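Local coordinates for putative exported protein (Bacteroides fragilis, PDB 4RAA) that is of unknown function but folds as a six-bladed beta-propeller and is probably exported, perhaps as a lipoprotein, at residues E15-N20 with R287-P292; D156-V161 with A198-D203. All blocks are in the same frame, centred on the assembly; numbering follows the deposited sequence.

Both contacts belong to the six-bladed beta-propeller, and their centres lie 29 Å apart, with about 15 Å between nearest atoms. Along the chain the order is 15-20, 156-161, 198-203, 287-292, so contact 2 falls entirely within the 266 residues that separate the halves of contact 1. Contact 1 lays the loop between strand 10-13 and helix 21-24 over strand 287-292, an outermost strand of its four-stranded antiparallel sheet. Contact 2 packs strand 157-162 against strand 195-200 of the next sheet. Strand 10-13 lies in that same second sheet and runs on into loop 15-20. Contact 1 thus joins this loop to the sheet of 287-292, whereas contact 2 joins two sheets.

Contact 1: residues E15-N20 with R287-P292; sequences EHTDVN and RTYNYP
N290 and Y291 of strand 287-292 supply the two hydrogen bonds that hold the loop 15-20. The amide ND2 of N290 donates to E15 O at 2.7 Å with a nearly straight N-H...O angle of 175°. The acceptor lies in the amide plane of N290, and the donor approaches a lone pair in the plane of the E15 carbonyl. Having CG opposite the backbone N (chi1 -165°) swings the amide out to this carbonyl. Y291 OH donates to V19 O at 2.9 Å, but from above the plane of that carbonyl, 54° out of it. Between these bonds T17 CG2 sits over one face of the Y291 ring, 3.8 Å from its centroid, a CH-pi contact displaced toward the rim. T17 OG1 meets Y289 CD2 at the ring edge, 3.9 Å away, and V19 CG1 lies 4.1 Å from Y289 CE2.

Further out, Y270 OH bonds N290 OD1, so both ends of the amide are engaged and its flip is fixed. I24 of helix 21-24 packs on V19, Y289 and Y291, while N20, at the N-cap, accepts D22 N with its OD1. Both cross-contact hydrogen bonds end on main-chain carbonyls, E15 O and V19 O, so the polar part of the grip uses backbone acceptors; T17 CG2 adds the CH-pi contact to Y291 and V19 the apolar one to Y289.

Contact 2: residues D156-V161 with A198-D203; sequences DFYFVV and AYTPFD
The Y158 ring carries T200 CG2 on one face: the methyl stands 3.3 Å above the plane and over the ring centre. Its direction from the centroid deviates from the ring normal by only 15°, and height and angle together support a CH-pi contact. F159 takes a comparable methyl from A198, whose CB lies over one ring face, 3.9 Å from the centroid and displaced toward CZ. At the edge of the F159 ring, in its plane, is Y199 O, 3.7 Å from CZ. The F202 ring has P201 CB over the centre of one face and Y158 OH at its edge, 3.8 Å from CD2.

The two methyls come from residues two apart, A198 and T200. Both point their CB atoms toward segment 156-161, while Y199 between them points away. At T200, chi1 of 64° sets CG2 opposite the carbonyl carbon, and this brings the methyl rather than OG1 onto the tyrosine. The same methyl reaches F159 CE2 at 4.1 Å, so it touches both rings. P201 CD adds a looser apolar contact with Y158 CE1 at 4.3 Å.

The axes of strands 159-161 and 198-200 approach no closer than 10.3 Å and run at 152°, roughly antiparallel; that separation is too large for backbone pairing, and the strands meet mostly through side chains. A type I turn from T200 to D203 places P201 and F202 beside Y158. F159 also packs on M173 of strand 168-174 and L143 of strand 142-145, the neighbours of its own strand, and on I189 of strand 189-192, which pairs with 195-200. Y199 instead directs its ring to Y257 and its OH to V259 N of strand 254-261, so strand 195-200 is packed between two neighbouring sheets, as expected of successive propeller blades.

Contact 1: residues E15-N20 with R287-P292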
ATOM      1  N   GLU A  15      27.915 -30.767 -26.085  1.00 51.99           N
ATOM      2  CA  GLU A  15      29.013 -30.028 -25.412  1.00 52.58           C
ATOM      3  C   GLU A  15      29.666 -29.012 -26.318  1.00 51.48           C
ATOM      4  O   GLU A  15      29.579 -27.825 -26.061  1.00 48.92           O
ATOM      5  CB  GLU A  15      30.110 -30.946 -24.843  1.00 57.10           C
ATOM      6  CG  GLU A  15      29.714 -31.745 -23.609  1.00 61.59           C
ATOM      7  CD  GLU A  15      30.878 -32.499 -22.972  1.00 66.92           C
ATOM      8  OE1 GLU A  15      31.995 -31.939 -22.885  1.00 67.64           O
ATOM      9  OE2 GLU A  15      30.664 -33.649 -22.524  1.00 71.03           O
ATOM     10  N   HIS A  16      30.280 -29.499 -27.391  1.00 54.03           N
ATOM     11  CA  HIS A  16      31.007 -28.662 -28.337  1.00 55.71           C
ATOM     12  C   HIS A  16      30.191 -28.413 -29.600  1.00 50.42           C
ATOM     13  O   HIS A  16      29.195 -29.079 -29.862  1.00 49.64           O
ATOM     14  CB  HIS A  16      32.349 -29.320 -28.719  1.00 62.41           C
ATOM     15  CG  HIS A  16      33.192 -29.718 -27.541  1.00 72.55           C
ATOM     16  ND1 HIS A  16      33.787 -28.798 -26.701  1.00 77.89           N
ATOM     17  CD2 HIS A  16      33.558 -30.939 -27.078  1.00 77.27           C
ATOM     18  CE1 HIS A  16      34.468 -29.433 -25.763  1.00 78.67           C
ATOM     19  NE2 HIS A  16      34.350 -30.733 -25.972  1.00 81.37           N
ATOM     20  N   THR A  17      30.609 -27.393 -30.334  1.00 47.65           N
ATOM     21  CA  THR A  17      30.104 -27.080 -31.667  1.00 46.09           C
ATOM     22  C   THR A  17      31.298 -26.547 -32.425  1.00 46.73           C
ATOM     23  O   THR A  17      32.111 -25.815 -31.845  1.00 46.80           O
ATOM     24  CB  THR A  17      28.966 -26.035 -31.704  1.00 44.01           C
ATOM     25  OG1 THR A  17      28.537 -25.859 -33.066  1.00 43.60           O
ATOM     26  CG2 THR A  17      29.393 -24.668 -31.137  1.00 42.73           C
ATOM     27  N   ASP A  18      31.422 -26.914 -33.696  1.00 47.95           N
ATOM     28  CA  ASP A  18      32.539 -26.413 -34.513  1.00 50.35           C
ATOM     29  C   ASP A  18      32.103 -25.304 -35.499  1.00 49.76           C
ATOM     30  O   ASP A  18      32.850 -24.969 -36.424  1.00 52.27           O
ATOM     31  CB  ASP A  18      33.418 -27.557 -35.093  1.00 51.71           C
ATOM     32  CG  ASP A  18      32.667 -28.525 -35.977  1.00 53.51           C
ATOM     33  OD1 ASP A  18      31.427 -28.423 -36.113  1.00 54.17           O
ATOM     34  OD2 ASP A  18      33.341 -29.420 -36.530  1.00 55.17           O
ATOM     35  N   VAL A  19      30.931 -24.708 -35.245  1.00 47.02           N
ATOM     36  CA  VAL A  19      30.439 -23.542 -35.980  1.00 47.13           C
ATOM     37  C   VAL A  19      30.888 -22.318 -35.176  1.00 46.76           C
ATOM     38  O   VAL A  19      30.752 -22.294 -33.945  1.00 45.05           O
ATOM     39  CB  VAL A  19      28.894 -23.538 -36.131  1.00 46.75           C
ATOM     40  CG1 VAL A  19      28.365 -22.187 -36.638  1.00 46.52           C
ATOM     41  CG2 VAL A  19      28.450 -24.670 -37.061  1.00 47.60           C
ATOM     42  N   ASN A  20      31.409 -21.311 -35.881  1.00 47.86           N
ATOM     43  CA  ASN A  20      31.846 -20.050 -35.275  1.00 47.64           C
ATOM     44  C   ASN A  20      30.596 -19.206 -34.951  1.00 47.45           C
ATOM     45  O   ASN A  20      29.675 -19.113 -35.770  1.00 48.20           O
ATOM     46  CB  ASN A  20      32.777 -19.302 -36.243  1.00 48.73           C
ATOM     47  CG  ASN A  20      33.407 -18.052 -35.635  1.00 49.12           C
ATOM     48  OD1 ASN A  20      32.815 -17.367 -34.811  1.00 48.19           O
ATOM     49  ND2 ASN A  20      34.611 -17.733 -36.080  1.00 50.90           N
ATOM     50  N   ARG A 287      17.800 -25.377 -34.081  1.00 43.40           N
ATOM     51  CA  ARG A 287      19.193 -25.796 -33.908  1.00 43.91           C
ATOM     52  C   ARG A 287      19.854 -25.169 -32.695  1.00 41.58           C
ATOM     53  O   ARG A 287      19.666 -23.982 -32.448  1.00 41.15           O
ATOM     54  CB  ARG A 287      19.985 -25.473 -35.168  1.00 45.90           C
ATOM     55  CG  ARG A 287      19.631 -26.398 -36.337  1.00 47.88           C
ATOM     56  CD  ARG A 287      20.621 -26.334 -37.496  1.00 49.67           C
ATOM     57  NE  ARG A 287      22.021 -26.445 -37.052  1.00 50.56           N
ATOM     58  CZ  ARG A 287      23.080 -26.575 -37.853  1.00 52.10           C
ATOM     59  NH1 ARG A 287      22.953 -26.717 -39.176  1.00 55.25           N
ATOM     60  NH2 ARG A 287      24.290 -26.624 -37.309  1.00 51.36           N
ATOM     61  N   THR A 288      20.622 -25.980 -31.954  1.00 40.56           N
ATOM     62  CA  THR A 288      21.372 -25.527 -30.773  1.00 39.01           C
ATOM     63  C   THR A 288      22.863 -25.403 -31.063  1.00 37.58           C
ATOM     64  O   THR A 288      23.375 -26.110 -31.913  1.00 37.85           O
ATOM     65  CB  THR A 288      21.223 -26.485 -29.583  1.00 39.37           C
ATOM     66  OG1 THR A 288      21.694 -27.784 -29.957  1.00 40.50           O
ATOM     67  CG2 THR A 288      19.763 -26.541 -29.117  1.00 39.04           C
ATOM     68  N   TYR A 289      23.521 -24.491 -30.348  1.00 36.04           N
ATOM     69  CA  TYR A 289      24.965 -24.242 -30.453  1.00 36.17           C
ATOM     70  C   TYR A 289      25.468 -23.916 -29.054  1.00 35.39           C
ATOM     71  O   TYR A 289      24.971 -22.974 -28.448  1.00 34.55           O
ATOM     72  CB  TYR A 289      25.273 -23.055 -31.376  1.00 36.22           C
ATOM     73  CG  TYR A 289      24.678 -23.132 -32.759  1.00 36.94           C
ATOM     74  CD1 TYR A 289      23.385 -22.655 -33.007  1.00 36.40           C
ATOM     75  CD2 TYR A 289      25.407 -23.658 -33.833  1.00 38.23           C
ATOM     76  CE1 TYR A 289      22.830 -22.710 -34.281  1.00 37.44           C
ATOM     77  CE2 TYR A 289      24.857 -23.728 -35.116  1.00 39.14           C
ATOM     78  CZ  TYR A 289      23.568 -23.250 -35.339  1.00 38.81           C
ATOM     79  OH  TYR A 289      23.006 -23.320 -36.596  1.00 39.92           O
ATOM     80  N   ASN A 290      26.450 -24.673 -28.555  1.00 35.98           N
ATOM     81  CA  ASN A 290      26.987 -24.501 -27.203  1.00 35.55           C
ATOM     82  C   ASN A 290      28.447 -24.073 -27.234  1.00 35.62           C
ATOM     83  O   ASN A 290      29.241 -24.657 -27.962  1.00 36.66           O
ATOM     84  CB  ASN A 290      26.857 -25.815 -26.440  1.00 36.42           C
ATOM     85  CG  ASN A 290      27.044 -25.645 -24.945  1.00 36.15           C
ATOM     86  OD1 ASN A 290      26.286 -24.931 -24.298  1.00 35.77           O
ATOM     87  ND2 ASN A 290      28.028 -26.321 -24.388  1.00 37.04           N
ATOM     88  N   TYR A 291      28.793 -23.077 -26.419  1.00 34.93           N
ATOM     89  CA  TYR A 291      30.146 -22.497 -26.369  1.00 35.37           C
ATOM     90  C   TYR A 291      30.600 -22.189 -24.954  1.00 34.97           C
ATOM     91  O   TYR A 291      29.804 -21.653 -24.184  1.00 33.86           O
ATOM     92  CB  TYR A 291      30.162 -21.136 -27.086  1.00 35.03           C
ATOM     93  CG  TYR A 291      29.741 -21.140 -28.539  1.00 35.57           C
ATOM     94  CD1 TYR A 291      28.385 -21.063 -28.888  1.00 34.95           C
ATOM     95  CD2 TYR A 291      30.697 -21.174 -29.575  1.00 36.71           C
ATOM     96  CE1 TYR A 291      27.983 -21.052 -30.219  1.00 35.64           C
ATOM     97  CE2 TYR A 291      30.306 -21.149 -30.912  1.00 37.49           C
ATOM     98  CZ  TYR A 291      28.943 -21.097 -31.228  1.00 36.98           C
ATOM     99  OH  TYR A 291      28.517 -21.079 -32.530  1.00 37.64           O
ATOM    100  N   PRO A 292      31.861 -22.535 -24.599  1.00 36.26           N
ATOM    101  CA  PRO A 292      32.392 -21.988 -23.339  1.00 36.37           C
ATOM    102  C   PRO A 292      32.552 -20.482 -23.572  1.00 36.48           C
ATOM    103  O   PRO A 292      33.017 -20.104 -24.654  1.00 37.53           O
ATOM    104  CB  PRO A 292      33.769 -22.668 -23.183  1.00 37.47           C
ATOM    105  CG  PRO A 292      33.824 -23.774 -24.176  1.00 38.21           C
ATOM    106  CD  PRO A 292      32.788 -23.500 -25.228  1.00 37.66           C
TER

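Contact 2: residues D156-V161 with A198-D203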
ATOM      1  N   ASP A 156       6.538 -23.518   0.961  1.00 48.64           N
ATOM      2  CA  ASP A 156       6.452 -24.797   0.215  1.00 48.57           C
ATOM      3  C   ASP A 156       6.202 -24.648  -1.299  1.00 46.51           C
ATOM      4  O   ASP A 156       5.913 -25.642  -1.984  1.00 46.79           O
ATOM      5  CB  ASP A 156       5.351 -25.692   0.823  1.00 50.79           C
ATOM      6  CG  ASP A 156       5.624 -26.081   2.269  1.00 52.95           C
ATOM      7  OD1 ASP A 156       6.805 -26.225   2.665  1.00 53.63           O
ATOM      8  OD2 ASP A 156       4.635 -26.281   3.006  1.00 53.95           O
ATOM      9  N   PHE A 157       6.301 -23.424  -1.819  1.00 44.42           N
ATOM     10  CA  PHE A 157       6.131 -23.149  -3.248  1.00 42.63           C
ATOM     11  C   PHE A 157       7.226 -22.216  -3.743  1.00 40.87           C
ATOM     12  O   PHE A 157       7.829 -21.478  -2.950  1.00 41.10           O
ATOM     13  CB  PHE A 157       4.764 -22.534  -3.514  1.00 42.27           C
ATOM     14  CG  PHE A 157       3.622 -23.476  -3.296  1.00 44.06           C
ATOM     15  CD1 PHE A 157       3.017 -23.591  -2.040  1.00 46.11           C
ATOM     16  CD2 PHE A 157       3.114 -24.235  -4.354  1.00 44.90           C
ATOM     17  CE1 PHE A 157       1.933 -24.456  -1.841  1.00 47.59           C
ATOM     18  CE2 PHE A 157       2.029 -25.106  -4.160  1.00 47.27           C
ATOM     19  CZ  PHE A 157       1.438 -25.216  -2.902  1.00 47.65           C
ATOM     20  N   TYR A 158       7.485 -22.264  -5.049  1.00 39.03           N
ATOM     21  CA  TYR A 158       8.489 -21.389  -5.681  1.00 36.64           C
ATOM     22  C   TYR A 158       7.927 -19.997  -6.014  1.00 36.34           C
ATOM     23  O   TYR A 158       8.625 -18.997  -5.821  1.00 35.35           O
ATOM     24  CB  TYR A 158       9.100 -22.037  -6.930  1.00 35.50           C
ATOM     25  CG  TYR A 158      10.238 -22.994  -6.649  1.00 35.64           C
ATOM     26  CD1 TYR A 158      11.469 -22.513  -6.214  1.00 35.04           C
ATOM     27  CD2 TYR A 158      10.114 -24.368  -6.874  1.00 36.89           C
ATOM     28  CE1 TYR A 158      12.529 -23.370  -5.963  1.00 36.06           C
ATOM     29  CE2 TYR A 158      11.180 -25.238  -6.644  1.00 37.45           C
ATOM     30  CZ  TYR A 158      12.386 -24.733  -6.184  1.00 37.26           C
ATOM     31  OH  TYR A 158      13.453 -25.570  -5.938  1.00 38.21           O
ATOM     32  N   PHE A 159       6.681 -19.946  -6.507  1.00 37.06           N
ATOM     33  CA  PHE A 159       5.994 -18.691  -6.899  1.00 35.98           C
ATOM     34  C   PHE A 159       4.587 -18.614  -6.327  1.00 37.21           C
ATOM     35  O   PHE A 159       4.040 -19.612  -5.857  1.00 39.13           O
ATOM     36  CB  PHE A 159       5.883 -18.583  -8.424  1.00 34.64           C
ATOM     37  CG  PHE A 159       7.181 -18.802  -9.143  1.00 33.16           C
ATOM     38  CD1 PHE A 159       8.043 -17.738  -9.395  1.00 31.92           C
ATOM     39  CD2 PHE A 159       7.547 -20.083  -9.572  1.00 32.99           C
ATOM     40  CE1 PHE A 159       9.248 -17.947 -10.050  1.00 31.04           C
ATOM     41  CE2 PHE A 159       8.743 -20.298 -10.234  1.00 32.04           C
ATOM     42  CZ  PHE A 159       9.596 -19.229 -10.466  1.00 31.49           C
ATOM     43  N   VAL A 160       4.003 -17.422  -6.407  1.00 37.02           N
ATOM     44  CA  VAL A 160       2.638 -17.167  -5.920  1.00 38.00           C
ATOM     45  C   VAL A 160       1.957 -16.082  -6.756  1.00 37.42           C
ATOM     46  O   VAL A 160       2.585 -15.093  -7.104  1.00 36.07           O
ATOM     47  CB  VAL A 160       2.631 -16.797  -4.405  1.00 38.39           C
ATOM     48  CG1 VAL A 160       3.428 -15.534  -4.116  1.00 37.67           C
ATOM     49  CG2 VAL A 160       1.208 -16.665  -3.862  1.00 39.32           C
ATOM     50  N   VAL A 161       0.674 -16.279  -7.065  1.00 38.87           N
ATOM     51  CA  VAL A 161      -0.101 -15.312  -7.837  1.00 38.83           C
ATOM     52  C   VAL A 161      -1.031 -14.574  -6.884  1.00 38.79           C
ATOM     53  O   VAL A 161      -1.757 -15.217  -6.130  1.00 39.97           O
ATOM     54  CB  VAL A 161      -0.892 -15.991  -8.962  1.00 40.29           C
ATOM     55  CG1 VAL A 161      -1.712 -14.962  -9.749  1.00 40.70           C
ATOM     56  CG2 VAL A 161       0.070 -16.750  -9.876  1.00 40.04           C
ATOM     57  N   ALA A 198       8.327 -18.727 -16.166  1.00 30.21           N
ATOM     58  CA  ALA A 198       9.100 -18.852 -14.919  1.00 30.14           C
ATOM     59  C   ALA A 198       9.898 -20.155 -14.867  1.00 31.04           C
ATOM     60  O   ALA A 198       9.577 -21.107 -15.591  1.00 32.37           O
ATOM     61  CB  ALA A 198       8.173 -18.735 -13.712  1.00 30.06           C
ATOM     62  N   TYR A 199      10.938 -20.184 -14.027  1.00 30.90           N
ATOM     63  CA  TYR A 199      11.793 -21.374 -13.868  1.00 31.95           C
ATOM     64  C   TYR A 199      12.585 -21.390 -12.562  1.00 32.78           C
ATOM     65  O   TYR A 199      12.819 -20.338 -11.959  1.00 32.74           O
ATOM     66  CB  TYR A 199      12.742 -21.523 -15.061  1.00 32.04           C
ATOM     67  CG  TYR A 199      13.698 -20.374 -15.261  1.00 31.31           C
ATOM     68  CD1 TYR A 199      13.337 -19.254 -16.011  1.00 30.73           C
ATOM     69  CD2 TYR A 199      14.985 -20.411 -14.710  1.00 32.11           C
ATOM     70  CE1 TYR A 199      14.230 -18.196 -16.194  1.00 30.78           C
ATOM     71  CE2 TYR A 199      15.886 -19.361 -14.884  1.00 31.28           C
ATOM     72  CZ  TYR A 199      15.507 -18.259 -15.628  1.00 30.67           C
ATOM     73  OH  TYR A 199      16.404 -17.242 -15.793  1.00 30.26           O
ATOM     74  N   THR A 200      13.020 -22.591 -12.167  1.00 34.60           N
ATOM     75  CA  THR A 200      13.726 -22.829 -10.900  1.00 34.86           C
ATOM     76  C   THR A 200      15.129 -23.393 -11.121  1.00 36.20           C
ATOM     77  O   THR A 200      15.408 -23.938 -12.194  1.00 37.19           O
ATOM     78  CB  THR A 200      12.929 -23.798 -10.013  1.00 35.62           C
ATOM     79  OG1 THR A 200      12.847 -25.075 -10.642  1.00 36.35           O
ATOM     80  CG2 THR A 200      11.523 -23.266  -9.753  1.00 35.35           C
ATOM     81  N   PRO A 201      16.012 -23.287 -10.102  1.00 37.10           N
ATOM     82  CA  PRO A 201      17.379 -23.780 -10.326  1.00 37.50           C
ATOM     83  C   PRO A 201      17.573 -25.285 -10.453  1.00 38.59           C
ATOM     84  O   PRO A 201      18.620 -25.669 -10.977  1.00 40.65           O
ATOM     85  CB  PRO A 201      18.167 -23.250  -9.111  1.00 37.72           C
ATOM     86  CG  PRO A 201      17.224 -22.390  -8.337  1.00 37.43           C
ATOM     87  CD  PRO A 201      15.842 -22.801  -8.718  1.00 36.97           C
ATOM     88  N   PHE A 202      16.607 -26.108 -10.010  1.00 38.23           N
ATOM     89  CA  PHE A 202      16.752 -27.587 -10.008  1.00 38.55           C
ATOM     90  C   PHE A 202      15.690 -28.303 -10.843  1.00 37.76           C
ATOM     91  O   PHE A 202      15.257 -29.412 -10.507  1.00 38.75           O
ATOM     92  CB  PHE A 202      16.763 -28.116  -8.561  1.00 39.57           C
ATOM     93  CG  PHE A 202      17.611 -27.294  -7.630  1.00 39.42           C
ATOM     94  CD1 PHE A 202      18.961 -27.113  -7.891  1.00 39.85           C
ATOM     95  CD2 PHE A 202      17.062 -26.682  -6.502  1.00 39.40           C
ATOM     96  CE1 PHE A 202      19.758 -26.337  -7.048  1.00 40.11           C
ATOM     97  CE2 PHE A 202      17.850 -25.908  -5.656  1.00 39.12           C
ATOM     98  CZ  PHE A 202      19.201 -25.735  -5.927  1.00 39.43           C
ATOM     99  N   ASP A 203      15.319 -27.677 -11.956  1.00 36.18           N
ATOM    100  CA  ASP A 203      14.318 -28.214 -12.889  1.00 36.07           C
ATOM    101  C   ASP A 203      14.529 -27.532 -14.248  1.00 34.65           C
ATOM    102  O   ASP A 203      14.103 -26.388 -14.443  1.00 33.60           O
ATOM    103  CB  ASP A 203      12.898 -27.973 -12.332  1.00 35.71           C
ATOM    104  CG  ASP A 203      11.781 -28.460 -13.251  1.00 35.65           C
ATOM    105  OD1 ASP A 203      12.034 -29.114 -14.279  1.00 35.50           O
ATOM    106  OD2 ASP A 203      10.617 -28.163 -12.927  1.00 35.82           O
TER